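PDB 4EMY: aminotransferase class I and II, which probably acts as a pyridoxal-5'-phosphate-dependent transaminase, working as a homodimer. Local coordinates for residues E124-I129 with S177-S182; E213-K218 with P248-V253; F159-D164 with Y194-E199; K97-I102 with F244-R249; F358-T363 with I381-G386. All blocks are in the same frame, centred on the assembly; numbering follows the deposited sequence.

Interaction 1 of 5, residues E124-I129 with S177-S182; sequences EGDPLI and SDRIAS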
# COMPACT_ATOMS: atom_id res chain seq x y z
N GLU A 124 17.07 10.53 9.98
CA GLU A 124 16.26 11.00 11.11
C GLU A 124 16.35 12.51 11.35
O GLU A 124 15.33 13.18 11.51
CB GLU A 124 16.62 10.22 12.38
CG GLU A 124 16.36 8.72 12.29
CD GLU A 124 15.11 8.26 13.04
OE1 GLU A 124 14.86 8.75 14.17
OE2 GLU A 124 14.39 7.38 12.52
N GLY A 125 17.56 13.05 11.38
CA GLY A 125 17.70 14.48 11.61
C GLY A 125 17.34 15.30 10.39
O GLY A 125 17.10 16.50 10.47
N ASP A 126 17.28 14.61 9.25
CA ASP A 126 17.33 15.23 7.94
C ASP A 126 16.07 16.01 7.57
O ASP A 126 14.97 15.60 7.92
CB ASP A 126 17.66 14.17 6.88
CG ASP A 126 19.01 13.52 7.12
OD1 ASP A 126 19.75 13.94 8.03
OD2 ASP A 126 19.34 12.56 6.38
N PRO A 127 16.25 17.16 6.89
CA PRO A 127 15.15 18.06 6.58
C PRO A 127 14.48 17.81 5.24
O PRO A 127 15.16 17.65 4.22
CB PRO A 127 15.82 19.43 6.58
CG PRO A 127 17.23 19.17 6.18
CD PRO A 127 17.55 17.74 6.52
N LEU A 128 13.15 17.79 5.25
CA LEU A 128 12.36 17.91 4.03
C LEU A 128 11.89 19.35 3.90
O LEU A 128 11.05 19.82 4.67
CB LEU A 128 11.17 16.96 4.03
CG LEU A 128 10.39 16.96 2.72
CD1 LEU A 128 11.07 16.09 1.66
CD2 LEU A 128 8.96 16.52 2.93
N ILE A 129 12.44 20.06 2.93
CA ILE A 129 12.12 21.47 2.74
C ILE A 129 11.00 21.60 1.71
O ILE A 129 11.20 21.33 0.52
CB ILE A 129 13.37 22.28 2.37
CG1 ILE A 129 14.45 22.07 3.43
CG2 ILE A 129 13.03 23.76 2.23
CD1 ILE A 129 15.83 21.85 2.86
N SER A 177 22.90 19.91 7.97
CA SER A 177 22.91 18.50 7.61
C SER A 177 23.62 18.22 6.28
O SER A 177 23.55 19.04 5.35
CB SER A 177 21.49 17.95 7.55
OG SER A 177 21.50 16.55 7.30
N ASP A 178 24.27 17.07 6.18
CA ASP A 178 24.92 16.64 4.95
C ASP A 178 23.91 16.07 3.95
O ASP A 178 24.23 15.89 2.77
CB ASP A 178 26.01 15.61 5.24
CG ASP A 178 27.30 16.24 5.77
OD1 ASP A 178 27.38 17.49 5.83
OD2 ASP A 178 28.23 15.49 6.14
N ARG A 179 22.70 15.78 4.41
CA ARG A 179 21.68 15.20 3.55
C ARG A 179 20.41 16.00 3.67
O ARG A 179 19.96 16.28 4.78
CB ARG A 179 21.44 13.74 3.93
CG ARG A 179 20.39 13.02 3.10
CD ARG A 179 20.43 11.52 3.37
NE ARG A 179 21.38 10.83 2.51
CZ ARG A 179 22.13 9.79 2.88
NH1 ARG A 179 22.05 9.32 4.12
NH2 ARG A 179 22.97 9.23 2.02
N ILE A 180 19.85 16.41 2.54
CA ILE A 180 18.60 17.17 2.53
C ILE A 180 17.63 16.72 1.43
O ILE A 180 17.99 15.89 0.59
CB ILE A 180 18.82 18.70 2.41
CG1 ILE A 180 19.25 19.08 0.99
CG2 ILE A 180 19.79 19.22 3.47
CD1 ILE A 180 18.71 20.42 0.55
N ALA A 181 16.42 17.25 1.45
CA ALA A 181 15.45 16.98 0.39
C ALA A 181 14.53 18.17 0.14
O ALA A 181 14.05 18.80 1.07
CB ALA A 181 14.64 15.73 0.71
N SER A 182 14.30 18.46 -1.13
CA SER A 182 13.34 19.49 -1.49
C SER A 182 12.11 18.84 -2.06
O SER A 182 12.21 17.96 -2.92
CB SER A 182 13.93 20.45 -2.53
OG SER A 182 12.88 21.21 -3.13

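Interaction 2 of 5, residues E213-K218 with P248-V253; sequences EDKDKK and PRNLFV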
# COMPACT_ATOMS: atom_id res chain seq x y z
N GLU A 213 27.77 21.11 -5.79
CA GLU A 213 29.21 21.26 -5.95
C GLU A 213 29.96 20.76 -4.72
O GLU A 213 31.08 20.27 -4.84
CB GLU A 213 29.59 22.71 -6.25
CG GLU A 213 29.05 23.25 -7.56
CD GLU A 213 29.49 24.67 -7.83
OE1 GLU A 213 28.63 25.52 -8.16
OE2 GLU A 213 30.70 24.96 -7.69
N ASP A 214 29.35 20.90 -3.54
CA ASP A 214 29.91 20.36 -2.30
C ASP A 214 29.59 18.87 -2.24
O ASP A 214 28.47 18.47 -1.90
CB ASP A 214 29.36 21.09 -1.07
CG ASP A 214 30.08 20.69 0.23
OD1 ASP A 214 31.00 19.84 0.20
OD2 ASP A 214 29.70 21.23 1.29
N LYS A 215 30.58 18.06 -2.57
CA LYS A 215 30.39 16.62 -2.73
C LYS A 215 30.32 15.85 -1.40
O LYS A 215 30.34 14.62 -1.38
CB LYS A 215 31.44 16.04 -3.69
CG LYS A 215 31.39 16.63 -5.10
CD LYS A 215 30.25 16.07 -5.96
CE LYS A 215 30.55 14.64 -6.41
NZ LYS A 215 29.69 14.15 -7.53
N ASP A 216 30.24 16.59 -0.30
CA ASP A 216 29.91 16.02 1.01
C ASP A 216 28.40 16.04 1.23
O ASP A 216 27.88 15.35 2.11
CB ASP A 216 30.60 16.81 2.12
CG ASP A 216 32.02 16.36 2.36
OD1 ASP A 216 32.37 15.22 1.95
OD2 ASP A 216 32.80 17.12 2.97
N LYS A 217 27.70 16.83 0.43
CA LYS A 217 26.27 17.03 0.58
C LYS A 217 25.50 16.18 -0.43
O LYS A 217 25.91 16.05 -1.58
CB LYS A 217 25.92 18.51 0.41
CG LYS A 217 26.71 19.44 1.33
CD LYS A 217 26.21 19.39 2.76
CE LYS A 217 27.15 20.13 3.70
NZ LYS A 217 26.71 20.09 5.13
N LYS A 218 24.39 15.59 0.01
CA LYS A 218 23.52 14.83 -0.87
C LYS A 218 22.13 15.44 -0.87
O LYS A 218 21.55 15.67 0.19
CB LYS A 218 23.47 13.35 -0.46
CG LYS A 218 24.69 12.57 -0.89
CD LYS A 218 24.75 11.20 -0.23
CE LYS A 218 26.19 10.70 -0.10
NZ LYS A 218 26.83 10.39 -1.42
N PRO A 248 24.38 16.50 -11.42
CA PRO A 248 25.50 15.86 -10.71
C PRO A 248 25.07 14.63 -9.91
O PRO A 248 23.98 14.60 -9.33
CB PRO A 248 26.02 16.97 -9.78
CG PRO A 248 25.05 18.10 -9.87
CD PRO A 248 24.34 17.96 -11.18
N ARG A 249 25.94 13.62 -9.90
CA ARG A 249 25.75 12.38 -9.16
C ARG A 249 24.98 12.55 -7.84
O ARG A 249 24.07 11.77 -7.54
CB ARG A 249 27.12 11.71 -8.95
CG ARG A 249 27.14 10.49 -8.04
CD ARG A 249 28.38 9.63 -8.26
NE ARG A 249 28.31 8.88 -9.52
CZ ARG A 249 29.09 9.08 -10.59
NH1 ARG A 249 30.05 10.01 -10.58
NH2 ARG A 249 28.92 8.33 -11.67
N ASN A 250 25.34 13.58 -7.08
CA ASN A 250 24.75 13.82 -5.75
C ASN A 250 23.44 14.62 -5.73
O ASN A 250 22.98 15.04 -4.66
CB ASN A 250 25.79 14.46 -4.83
CG ASN A 250 26.29 15.79 -5.35
OD1 ASN A 250 26.56 15.95 -6.55
ND2 ASN A 250 26.43 16.76 -4.46
N LEU A 251 22.86 14.86 -6.90
CA LEU A 251 21.56 15.51 -6.99
C LEU A 251 20.55 14.58 -7.63
O LEU A 251 20.38 14.56 -8.85
CB LEU A 251 21.65 16.84 -7.75
CG LEU A 251 20.41 17.73 -7.82
CD1 LEU A 251 19.88 18.09 -6.44
CD2 LEU A 251 20.71 19.00 -8.61
N PHE A 252 19.89 13.79 -6.79
CA PHE A 252 18.93 12.81 -7.26
C PHE A 252 17.54 13.44 -7.39
O PHE A 252 17.23 14.43 -6.73
CB PHE A 252 18.91 11.59 -6.32
CG PHE A 252 18.17 10.41 -6.87
CD1 PHE A 252 18.46 9.90 -8.13
CD2 PHE A 252 17.18 9.78 -6.11
CE1 PHE A 252 17.78 8.81 -8.63
CE2 PHE A 252 16.50 8.69 -6.60
CZ PHE A 252 16.79 8.20 -7.86
N VAL A 253 16.72 12.87 -8.28
CA VAL A 253 15.37 13.36 -8.51
C VAL A 253 14.40 12.18 -8.46
O VAL A 253 14.60 11.19 -9.16
CB VAL A 253 15.24 14.10 -9.87
CG1 VAL A 253 13.79 14.41 -10.19
CG2 VAL A 253 16.04 15.39 -9.87

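Interaction 3 of 5, residues F159-D164 with Y194-E199; sequences FAFNID and YSLSDE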
# COMPACT_ATOMS: atom_id res chain seq x y z
N PHE A 159 2.84 37.00 -5.94
CA PHE A 159 2.45 35.60 -6.14
C PHE A 159 3.19 34.92 -7.29
O PHE A 159 2.58 34.31 -8.18
CB PHE A 159 0.93 35.45 -6.25
CG PHE A 159 0.20 35.68 -4.96
CD1 PHE A 159 0.25 34.73 -3.94
CD2 PHE A 159 -0.52 36.84 -4.75
CE1 PHE A 159 -0.42 34.94 -2.74
CE2 PHE A 159 -1.19 37.06 -3.55
CZ PHE A 159 -1.14 36.11 -2.54
N ALA A 160 4.51 35.04 -7.26
CA ALA A 160 5.41 34.21 -8.04
C ALA A 160 6.22 33.37 -7.07
O ALA A 160 6.24 33.66 -5.87
CB ALA A 160 6.32 35.06 -8.91
N PHE A 161 6.88 32.33 -7.56
CA PHE A 161 7.70 31.48 -6.71
C PHE A 161 8.74 32.32 -5.99
O PHE A 161 9.46 33.10 -6.61
CB PHE A 161 8.38 30.37 -7.51
CG PHE A 161 8.95 29.29 -6.66
CD1 PHE A 161 8.12 28.49 -5.88
CD2 PHE A 161 10.32 29.06 -6.63
CE1 PHE A 161 8.65 27.49 -5.08
CE2 PHE A 161 10.85 28.06 -5.83
CZ PHE A 161 10.02 27.27 -5.06
N ASN A 162 8.80 32.16 -4.67
CA ASN A 162 9.68 32.97 -3.83
C ASN A 162 11.12 32.47 -3.84
O ASN A 162 11.68 32.12 -2.79
CB ASN A 162 9.13 33.08 -2.41
CG ASN A 162 9.71 34.25 -1.64
OD1 ASN A 162 10.84 34.69 -1.88
ND2 ASN A 162 8.93 34.77 -0.70
N ILE A 163 11.70 32.46 -5.03
CA ILE A 163 13.06 31.98 -5.26
C ILE A 163 14.07 32.43 -4.20
O ILE A 163 14.91 31.64 -3.77
CB ILE A 163 13.55 32.31 -6.70
CG1 ILE A 163 14.84 31.56 -7.03
CG2 ILE A 163 13.70 33.81 -6.91
CD1 ILE A 163 14.74 30.05 -6.90
N ASP A 164 13.97 33.68 -3.76
CA ASP A 164 14.86 34.22 -2.74
C ASP A 164 14.75 33.47 -1.42
O ASP A 164 15.77 33.04 -0.86
CB ASP A 164 14.59 35.71 -2.52
CG ASP A 164 15.21 36.59 -3.58
OD1 ASP A 164 16.22 36.18 -4.19
OD2 ASP A 164 14.68 37.71 -3.81
N TYR A 194 -1.18 26.82 -8.19
CA TYR A 194 -0.03 27.44 -8.82
C TYR A 194 0.86 26.44 -9.54
O TYR A 194 0.98 25.29 -9.11
CB TYR A 194 0.80 28.18 -7.77
CG TYR A 194 1.91 29.01 -8.35
CD1 TYR A 194 1.63 30.18 -9.06
CD2 TYR A 194 3.24 28.63 -8.21
CE1 TYR A 194 2.63 30.95 -9.60
CE2 TYR A 194 4.26 29.40 -8.75
CZ TYR A 194 3.95 30.56 -9.45
OH TYR A 194 4.95 31.35 -10.00
N SER A 195 1.49 26.88 -10.62
CA SER A 195 2.57 26.12 -11.25
C SER A 195 3.81 27.01 -11.35
O SER A 195 3.72 28.15 -11.81
CB SER A 195 2.15 25.65 -12.64
OG SER A 195 0.96 24.88 -12.61
N LEU A 196 4.95 26.49 -10.90
CA LEU A 196 6.23 27.15 -11.16
C LEU A 196 6.43 27.26 -12.67
O LEU A 196 6.15 26.30 -13.40
CB LEU A 196 7.39 26.35 -10.57
CG LEU A 196 7.78 26.56 -9.10
CD1 LEU A 196 6.78 25.93 -8.15
CD2 LEU A 196 9.17 26.00 -8.85
N SER A 197 6.88 28.41 -13.14
CA SER A 197 7.14 28.58 -14.56
C SER A 197 8.42 27.83 -14.96
O SER A 197 9.15 27.35 -14.10
CB SER A 197 7.25 30.06 -14.91
OG SER A 197 8.44 30.61 -14.39
N ASP A 198 8.68 27.74 -16.26
CA ASP A 198 9.88 27.06 -16.74
C ASP A 198 11.16 27.71 -16.22
O ASP A 198 12.06 27.02 -15.76
CB ASP A 198 9.87 26.95 -18.27
CG ASP A 198 8.88 25.90 -18.78
OD1 ASP A 198 8.45 25.03 -17.98
OD2 ASP A 198 8.52 25.95 -19.98
N GLU A 199 11.23 29.05 -16.27
CA GLU A 199 12.41 29.75 -15.76
C GLU A 199 12.51 29.74 -14.24
O GLU A 199 13.60 29.84 -13.68
CB GLU A 199 12.54 31.18 -16.32
CG GLU A 199 11.24 31.93 -16.48
CD GLU A 199 10.61 31.72 -17.85
OE1 GLU A 199 11.29 32.00 -18.86
OE2 GLU A 199 9.43 31.29 -17.90

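Interaction 4 of 5, residues K97-I102 with F244-R249; sequences KPEGYI and FSNLPR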
# COMPACT_ATOMS: atom_id res chain seq x y z
N LYS A 97 11.59 13.56 -22.13
CA LYS A 97 12.32 12.64 -21.26
C LYS A 97 13.76 13.11 -21.02
O LYS A 97 14.54 13.27 -21.97
CB LYS A 97 12.28 11.22 -21.86
CG LYS A 97 12.84 10.12 -20.97
CD LYS A 97 12.48 8.74 -21.50
CE LYS A 97 13.20 8.42 -22.80
NZ LYS A 97 12.95 7.03 -23.25
N PRO A 98 14.13 13.35 -19.75
CA PRO A 98 15.47 13.83 -19.43
C PRO A 98 16.54 12.77 -19.68
O PRO A 98 16.26 11.58 -19.61
CB PRO A 98 15.39 14.15 -17.94
CG PRO A 98 14.28 13.31 -17.42
CD PRO A 98 13.29 13.22 -18.54
N GLU A 99 17.76 13.22 -19.97
CA GLU A 99 18.88 12.31 -20.20
C GLU A 99 19.34 11.66 -18.90
O GLU A 99 19.13 12.20 -17.82
CB GLU A 99 20.04 13.05 -20.83
CG GLU A 99 19.80 13.51 -22.26
CD GLU A 99 20.92 14.40 -22.75
OE1 GLU A 99 20.62 15.52 -23.22
OE2 GLU A 99 22.10 13.99 -22.64
N GLY A 100 19.98 10.50 -19.03
CA GLY A 100 20.45 9.76 -17.87
C GLY A 100 19.63 8.51 -17.63
O GLY A 100 18.74 8.17 -18.42
N TYR A 101 19.94 7.82 -16.54
CA TYR A 101 19.27 6.57 -16.22
C TYR A 101 17.94 6.82 -15.51
O TYR A 101 17.86 7.64 -14.59
CB TYR A 101 20.20 5.67 -15.41
CG TYR A 101 21.50 5.36 -16.13
CD1 TYR A 101 21.56 4.36 -17.11
CD2 TYR A 101 22.67 6.07 -15.85
CE1 TYR A 101 22.74 4.08 -17.79
CE2 TYR A 101 23.86 5.80 -16.51
CZ TYR A 101 23.90 4.80 -17.48
OH TYR A 101 25.08 4.53 -18.13
N ILE A 102 16.90 6.13 -15.96
CA ILE A 102 15.56 6.32 -15.43
C ILE A 102 14.90 4.98 -15.10
O ILE A 102 14.90 4.05 -15.92
CB ILE A 102 14.68 7.11 -16.44
CG1 ILE A 102 15.27 8.49 -16.71
CG2 ILE A 102 13.23 7.22 -15.95
CD1 ILE A 102 14.71 9.16 -17.95
N PHE A 244 16.02 18.25 -15.87
CA PHE A 244 16.56 17.24 -14.97
C PHE A 244 17.65 16.39 -15.61
O PHE A 244 18.18 15.48 -14.98
CB PHE A 244 15.43 16.35 -14.41
CG PHE A 244 14.39 17.11 -13.62
CD1 PHE A 244 14.73 18.23 -12.87
CD2 PHE A 244 13.07 16.67 -13.60
CE1 PHE A 244 13.77 18.92 -12.14
CE2 PHE A 244 12.10 17.35 -12.87
CZ PHE A 244 12.46 18.47 -12.14
N SER A 245 18.00 16.70 -16.86
CA SER A 245 19.06 16.00 -17.58
C SER A 245 20.44 16.32 -17.01
O SER A 245 20.71 17.45 -16.62
CB SER A 245 19.05 16.38 -19.06
OG SER A 245 17.78 16.17 -19.63
N ASN A 246 21.30 15.30 -16.97
CA ASN A 246 22.73 15.47 -16.63
C ASN A 246 23.01 16.27 -15.36
O ASN A 246 23.81 17.20 -15.36
CB ASN A 246 23.48 16.05 -17.82
CG ASN A 246 23.30 15.22 -19.08
OD1 ASN A 246 22.72 15.68 -20.07
ND2 ASN A 246 23.77 13.97 -19.04
N LEU A 247 22.32 15.90 -14.29
CA LEU A 247 22.50 16.51 -12.99
C LEU A 247 23.61 15.78 -12.26
O LEU A 247 23.79 14.58 -12.47
CB LEU A 247 21.20 16.44 -12.19
CG LEU A 247 20.29 17.68 -12.13
CD1 LEU A 247 20.12 18.38 -13.48
CD2 LEU A 247 18.94 17.30 -11.56
N PRO A 248 24.38 16.50 -11.42
CA PRO A 248 25.50 15.86 -10.71
C PRO A 248 25.07 14.63 -9.91
O PRO A 248 23.98 14.60 -9.33
CB PRO A 248 26.02 16.97 -9.78
CG PRO A 248 25.05 18.10 -9.87
CD PRO A 248 24.34 17.96 -11.18
N ARG A 249 25.94 13.62 -9.90
CA ARG A 249 25.75 12.38 -9.16
C ARG A 249 24.98 12.55 -7.84
O ARG A 249 24.07 11.77 -7.54
CB ARG A 249 27.12 11.71 -8.95
CG ARG A 249 27.14 10.49 -8.04
CD ARG A 249 28.38 9.63 -8.26
NE ARG A 249 28.31 8.88 -9.52
CZ ARG A 249 29.09 9.08 -10.59
NH1 ARG A 249 30.05 10.01 -10.58
NH2 ARG A 249 28.92 8.33 -11.67

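Interaction 5 of 5, residues F358-T363 with I381-G386; sequences FTFIPT and IPSAKG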
# COMPACT_ATOMS: atom_id res chain seq x y z
N PHE A 358 -7.98 22.73 -7.42
CA PHE A 358 -8.38 23.72 -6.44
C PHE A 358 -7.92 25.11 -6.85
O PHE A 358 -6.85 25.26 -7.43
CB PHE A 358 -7.76 23.41 -5.07
CG PHE A 358 -7.87 21.96 -4.67
CD1 PHE A 358 -6.82 21.08 -4.94
CD2 PHE A 358 -8.99 21.49 -4.00
CE1 PHE A 358 -6.90 19.75 -4.56
CE2 PHE A 358 -9.08 20.15 -3.63
CZ PHE A 358 -8.03 19.28 -3.91
N THR A 359 -8.75 26.10 -6.55
CA THR A 359 -8.37 27.51 -6.60
C THR A 359 -8.28 28.00 -5.17
O THR A 359 -8.97 27.47 -4.29
CB THR A 359 -9.43 28.37 -7.33
OG1 THR A 359 -10.71 28.16 -6.72
CG2 THR A 359 -9.50 28.02 -8.80
N PHE A 360 -7.44 29.00 -4.91
CA PHE A 360 -7.19 29.39 -3.53
C PHE A 360 -7.38 30.87 -3.27
O PHE A 360 -6.81 31.73 -3.95
CB PHE A 360 -5.79 28.96 -3.11
CG PHE A 360 -5.60 28.87 -1.62
CD1 PHE A 360 -5.08 29.94 -0.90
CD2 PHE A 360 -5.92 27.70 -0.94
CE1 PHE A 360 -4.89 29.84 0.47
CE2 PHE A 360 -5.74 27.60 0.43
CZ PHE A 360 -5.22 28.67 1.13
N ILE A 361 -8.20 31.16 -2.26
CA ILE A 361 -8.39 32.52 -1.77
C ILE A 361 -7.55 32.72 -0.50
O ILE A 361 -7.84 32.13 0.54
CB ILE A 361 -9.88 32.83 -1.52
CG1 ILE A 361 -10.59 33.18 -2.83
CG2 ILE A 361 -10.04 34.02 -0.59
CD1 ILE A 361 -11.03 32.00 -3.66
N PRO A 362 -6.50 33.54 -0.60
CA PRO A 362 -5.71 33.87 0.59
C PRO A 362 -6.46 34.81 1.54
O PRO A 362 -7.15 35.74 1.10
CB PRO A 362 -4.47 34.56 0.01
CG PRO A 362 -4.89 35.07 -1.32
CD PRO A 362 -5.94 34.13 -1.83
N THR A 363 -6.35 34.53 2.84
CA THR A 363 -7.01 35.29 3.91
C THR A 363 -6.53 34.82 5.28
O THR A 363 -6.06 33.69 5.43
CB THR A 363 -8.55 35.20 3.86
OG1 THR A 363 -9.10 35.74 5.06
CG2 THR A 363 -9.02 33.75 3.72
N ILE A 381 -12.50 24.22 2.39
CA ILE A 381 -11.52 23.83 3.41
C ILE A 381 -10.68 25.03 3.87
O ILE A 381 -9.97 25.64 3.06
CB ILE A 381 -10.59 22.68 2.92
CG1 ILE A 381 -11.41 21.51 2.34
CG2 ILE A 381 -9.67 22.22 4.05
CD1 ILE A 381 -12.42 20.88 3.28
N PRO A 382 -10.77 25.37 5.17
CA PRO A 382 -10.01 26.47 5.76
C PRO A 382 -8.60 26.06 6.19
O PRO A 382 -8.37 24.91 6.56
CB PRO A 382 -10.81 26.81 7.00
CG PRO A 382 -11.41 25.51 7.41
CD PRO A 382 -11.73 24.80 6.13
N SER A 383 -7.68 27.01 6.14
CA SER A 383 -6.36 26.84 6.75
C SER A 383 -5.83 28.19 7.23
O SER A 383 -6.43 29.23 6.96
CB SER A 383 -5.39 26.18 5.77
OG SER A 383 -5.13 27.03 4.67
N ALA A 384 -4.69 28.16 7.92
CA ALA A 384 -4.05 29.37 8.42
C ALA A 384 -3.73 30.33 7.28
O ALA A 384 -3.55 31.53 7.51
CB ALA A 384 -2.79 29.02 9.19
N LYS A 385 -3.70 29.80 6.07
CA LYS A 385 -3.34 30.55 4.87
C LYS A 385 -4.55 31.05 4.08
O LYS A 385 -4.49 32.08 3.42
CB LYS A 385 -2.43 29.71 3.97
CG LYS A 385 -1.04 29.44 4.54
CD LYS A 385 -0.15 30.66 4.42
CE LYS A 385 1.31 30.32 4.65
NZ LYS A 385 1.64 30.07 6.08
N GLY A 386 -5.65 30.31 4.14
CA GLY A 386 -6.88 30.77 3.48
C GLY A 386 -7.93 29.71 3.20
O GLY A 386 -8.08 28.74 3.95

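Interaction 1 of 5, residues E124-I129 with S177-S182
Leu-128 and Ala-181 meet on one side of two neighbouring strands, the leucine's CD1 lying 3.7 Å from the alanine's CB; the small methyl lets the longer branched chain lean across it. On the other side, Ile-129 CD1 meets Ile-180 CD1 at 4.0 Å, and both isoleucines also reach Ile-170 of helix 163-176. Ile-180 turns its CG2 toward Pro-127, whose CG it approaches to 3.7 Å. The backbones are joined in parallel register: Ala-181 N donates to Pro-127 O at 3.1 Å, and Ile-129 N to Ala-181 O at 2.8 Å, nearly straight at 172°. These are inner strands of the seven-stranded mixed sheet at the heart of the large domain of fold-type-I pyridoxal-phosphate enzymes, where beta-branched and other apolar residues suit buried positions beneath flanking helices. Toward the strand starts the chemistry turns polar. Asp-126 OD1 lies 3.2 Å from Ser-177 OG, while its OD2 accepts the N-H of Asp-123 and runs beside the aliphatic part of Arg-179. With alanine in place of Asp-126, Asp-123 N would probably lose that acceptor and the methylenes of Arg-179 a neighbour. Ser-177 OG, held anti to its own N (chi1 -176°), hydrogen-bonds to Arg-179 O at 3.0 Å.

Interaction 2 of 5, residues E213-K218 with P248-V253
Asn-250 lays its amide against the bent aliphatic chain of Lys-215, with OD1 3.7 Å from the lysine's CD. The lysine folds back twice along its length, which carries its end toward the facing turn and brings NZ to 3.8 Å from Arg-249 CB. The other end of the amide does the bonding: ND2 donates to Lys-217 O over 3.0 Å, almost straight at 173°. That acceptor lies in the plane of the amide, whereas the donor is tilted 21° from the carbonyl plane. Chi1 of 60° sets CG between the asparagine's own N and carbonyl carbon and aims the amide across the contact. Each segment is built round a type I turn, Asp-214 to Lys-217 on one side and Pro-248 to Leu-251 on the other; the first is closed by Lys-217 N to Asp-214 O at 3.0 Å, the second by Leu-251 N to Pro-248 O at 2.7 Å. The turns lead into the neighbouring parallel strands 218-224 and 251-258, so the contact aligns two strand entrances at the surface. ND2 also bonds to Ala-212 O, just past helix 198-211. A neutral amide with two N-H groups can thus serve two backbone carbonyls at once, while the like charges of Lys-215 and Arg-249 lie at the surface, where solvent can probably screen them.

Interaction 3 of 5, residues F159-D164 with Y194-E199
The starts of helices 163-176 and 198-211 are joined here through Phe-161 and Leu-196, each standing one residue ahead of the N-cap of its helix. The leucine lies over one face of the phenylalanine ring in a CH-pi contact, its CD2 3.8 Å from the ring centroid and only 3° off the ring normal. Its other methyl reaches toward the ring's rim, CD1 being 3.7 Å from Phe-161 CD1. The forked end of leucine suits this place because one branch can sit over the centre while the second follows the border. Chi1 of -166° sends the Phe-161 ring away from its own N, toward the second segment. The two helices flank strand 179-184 in the chain, so these capped starts belong to successive beta-alpha units of the large domain. Asn-162 caps one with OD1 on Val-165 N, and Ser-197 the other with OG on Glu-200 N. Beside the apolar pair stands Tyr-194, whose CE1 comes within 3.6 Å of Phe-159 O. Its hydroxyl receives a weak, bent hydrogen bond from Phe-161 N (3.3 Å to OH, 133°) and has a firmer partner in the carboxylate of Glu-200. A tyrosine fits because its ring can be buried while OH reaches those polar groups; Phe-155 meets the same ring edge-to-face, and the Tyr-194 side chain lies about 12 Å from the bound pyridoxal phosphate.

Interaction 4 of 5, residues K97-I102 with F244-R249
Phe-244 begins the contact with its CB, 4.2 Å from Pro-98 CB, while its ring turns off into the interior. The compact proline ring suits this place, packing without offering an N-H that would need a partner. Next comes Ser-245, the polar centre: its OG accepts the backbone N-H of Glu-99 at 3.0 Å and 160°. The same OG bonds to Glu-242 O, so one small hydroxyl ties its own loop to the facing one, and it lies 3.6 Å from Pro-98 CB. Chi1 of -54° keeps OG beside the serine's own N, on the side where Glu-99 passes. Asn-246, whose backbone is in the left-handed region that asparagine tolerates well, crosses the Glu-99 side chain with amide and carboxylate planes 83° apart. Past Glu-99 the first segment turns into strand 101-107, at the border of the large sheet. Pro-98 also touches Phe-93 of helix 82-93 and Ile-276 of strand 271-277, whereas Phe-244 reaches inward to Leu-221 and Val-223 of strand 218-224, and the loop runs on toward strand 251-258.

Interaction 5 of 5, residues F358-T363 with I381-G386
The end of the Phe-360 ring meets the backbone of Gly-386, CZ approaching Gly-386 N to 3.5 Å. A chi1 of -159° swings CG to the side opposite the backbone N and carries the ring to the hairpin that joins strands 381-382 and 386-389. Two oxygens gather at its edge near the ring plane: Lys-385 O, 3.7 Å from CE1, and Ser-383 OG, 3.9 Å from CZ. Tyr-133 also meets this ring edge-to-face. Cutting Phe-360 back to alanine is likely to open a gap beside Gly-386 and take this aromatic partner from Tyr-133. Gly-386 must lack a side chain, since a CB would run into Phe-360 CE1 and Ile-361 O. Ser-383 folds OG back over the turn, where it accepts weak bonds from the N-H groups of Lys-385 and Gly-386. Thr-363 turns CG2 onto the glycine, 3.7 Å from its CA, since chi1 of 169° takes OG1 to Lys-365 N instead. Its own N-H donates to Lys-385 O at 3.1 Å, straight at 173°. Pro-362 pairs with Gly-386 as an antiparallel, non-hydrogen-bonded pair, where proline's lack of an N-H forfeits no bond to the partner strand. This is the small three-stranded antiparallel sheet of the C-terminal part of the enzyme. Lys-385 O accepts one nearly straight N-H bond, from Thr-363, and also has the CA-H of Pro-362 and the edge of the Phe-360 ring near it, so the contact is mostly backbone-directed.

Overall arrangement
From the N terminus, interaction 4 opens first: residues 97-102 meet 244-249, closing the longest loop and holding the border strand against the entrance to strand 251-258. Inside that loop lie interactions 1 and 3, which cross each other: 1 pairs two inner strands, while 3 joins the starts of the helices before and after strand 179-184. Interaction 2 also opens inside it, at 213-218, and closes on the strand entrance that 4 uses, sharing Pro-248 and Arg-249; it touches interaction 1 through the Asp-178 to Lys-217 salt bridge. Interaction 5 comes last, closing a short loop in the C-terminal sheet, and meets interaction 3 where Phe-159 packs on Pro-362.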